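Local atomic coordinates of acetylene hydratase (Pelobacter acetylenicus, PDB entry 2E7Z), a protein that hydrates acetylene to acetaldehyde, using a tungsten-bis(molybdopterin guanine dinucleotide) cofactor and a [4Fe-4S] cluster. Residues K92-K97 with Q433-C438. Sequence-based numbering, arbitrary orientation.
Sequences KKIIAK and QDLVVC
Ile94, near the C-terminal end of helix 80-98, makes a small apolar helix-on-sheet contact with Asp434 and Leu435, where the chain enters strand 435-440. The delta methyl does the touching: CD1 of Ile94 lies 3.5 Å from CB of Leu435, the two side chains meeting at about a right angle, and 3.7 Å from CB of Asp434. CG1 of Ile94 stands beside the backbone N (chi1 -70°) and anti to the carbonyl carbon, and chi2 of 166° extends the chain to reach across the 7.5 Å between CA of Ile94 and CA of Asp434. In this sheet of the molybdopterin oxidoreductase fold, strand 435-440 runs parallel to its neighbours 408-412 and 452-455, and the helix packs against one face. A branched, wholly apolar isoleucine suits the buried side of the helix; it also touches Ala408. Leucine suits buried position 435 because its apolar side chain also packs on Lys90 of the helix and Tyr452 of the next strand. Asp434 suits the partly exposed margin: its methylene meets the isoleucine, while OD2 remains 5.9 Å from NZ of Lys97, too far for a salt bridge but probably a mild attraction. Lys90 donates from NZ to the backbone O of Asp434.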
# COMPACT_ATOMS: atom_id res chain seq x y z
N LYS A 92 -2.69 30.30 0.98
CA LYS A 92 -3.50 31.25 0.21
C LYS A 92 -2.67 31.96 -0.85
O LYS A 92 -3.11 32.12 -1.99
CB LYS A 92 -4.15 32.29 1.13
CG LYS A 92 -5.33 31.74 1.90
CD LYS A 92 -5.76 32.73 2.99
CE LYS A 92 -6.90 32.17 3.80
NZ LYS A 92 -7.31 33.12 4.89
N LYS A 93 -1.47 32.40 -0.48
CA LYS A 93 -0.58 33.07 -1.43
C LYS A 93 -0.16 32.15 -2.56
O LYS A 93 -0.13 32.55 -3.74
CB LYS A 93 0.66 33.64 -0.72
CG LYS A 93 0.36 34.83 0.18
CD LYS A 93 1.58 35.21 1.03
CE LYS A 93 2.67 35.91 0.21
NZ LYS A 93 2.15 37.15 -0.48
N ILE A 94 0.16 30.90 -2.21
CA ILE A 94 0.57 29.92 -3.19
C ILE A 94 -0.58 29.64 -4.18
O ILE A 94 -0.39 29.62 -5.42
CB ILE A 94 1.09 28.64 -2.50
CG1 ILE A 94 2.43 28.96 -1.82
CG2 ILE A 94 1.23 27.51 -3.52
CD1 ILE A 94 2.85 27.88 -0.83
N ILE A 95 -1.78 29.43 -3.64
CA ILE A 95 -2.95 29.14 -4.48
C ILE A 95 -3.34 30.34 -5.34
O ILE A 95 -3.74 30.18 -6.48
CB ILE A 95 -4.17 28.64 -3.64
CG1 ILE A 95 -3.86 27.24 -3.09
CG2 ILE A 95 -5.49 28.67 -4.46
CD1 ILE A 95 -4.95 26.75 -2.12
N ALA A 96 -3.19 31.55 -4.82
CA ALA A 96 -3.51 32.73 -5.62
C ALA A 96 -2.57 32.83 -6.83
O ALA A 96 -2.97 33.30 -7.88
CB ALA A 96 -3.41 33.97 -4.78
N LYS A 97 -1.32 32.42 -6.65
CA LYS A 97 -0.30 32.55 -7.70
C LYS A 97 -0.35 31.38 -8.67
O LYS A 97 -0.21 31.56 -9.88
CB LYS A 97 1.10 32.68 -7.08
CG LYS A 97 2.24 32.87 -8.06
CD LYS A 97 3.51 33.23 -7.32
CE LYS A 97 4.68 33.44 -8.27
NZ LYS A 97 5.95 33.84 -7.55
N GLN A 433 9.68 23.45 -3.24
CA GLN A 433 8.41 23.87 -2.63
C GLN A 433 8.51 25.20 -1.93
O GLN A 433 9.56 25.54 -1.40
CB GLN A 433 7.90 22.80 -1.64
CG GLN A 433 7.61 21.44 -2.27
CD GLN A 433 6.67 21.61 -3.45
OE1 GLN A 433 5.48 21.79 -3.27
NE2 GLN A 433 7.22 21.58 -4.67
N ASP A 434 7.40 25.94 -1.96
CA ASP A 434 7.28 27.17 -1.16
C ASP A 434 6.71 26.87 0.23
O ASP A 434 6.98 27.61 1.18
CB ASP A 434 6.37 28.16 -1.88
CG ASP A 434 7.00 28.72 -3.13
OD1 ASP A 434 8.25 28.81 -3.19
OD2 ASP A 434 6.25 29.09 -4.03
N LEU A 435 5.98 25.76 0.39
CA LEU A 435 5.41 25.36 1.67
C LEU A 435 5.39 23.86 1.78
O LEU A 435 4.82 23.20 0.91
CB LEU A 435 3.98 25.89 1.83
CG LEU A 435 3.20 25.45 3.08
CD1 LEU A 435 3.82 25.99 4.37
CD2 LEU A 435 1.77 25.93 3.01
N VAL A 436 5.98 23.33 2.85
CA VAL A 436 5.91 21.89 3.15
C VAL A 436 5.44 21.74 4.58
O VAL A 436 6.00 22.37 5.50
CB VAL A 436 7.26 21.19 2.95
CG1 VAL A 436 7.25 19.71 3.39
CG2 VAL A 436 7.72 21.35 1.51
N VAL A 437 4.39 20.95 4.78
CA VAL A 437 3.89 20.65 6.12
C VAL A 437 3.96 19.15 6.32
O VAL A 437 3.50 18.39 5.46
CB VAL A 437 2.43 21.12 6.26
CG1 VAL A 437 1.83 20.69 7.62
CG2 VAL A 437 2.29 22.64 6.02
N CYS A 438 4.55 18.71 7.42
CA CYS A 438 4.68 17.29 7.73
C CYS A 438 3.97 16.97 9.02
O CYS A 438 4.36 17.52 10.06
CB CYS A 438 6.15 16.85 7.73
SG CYS A 438 6.35 15.09 8.06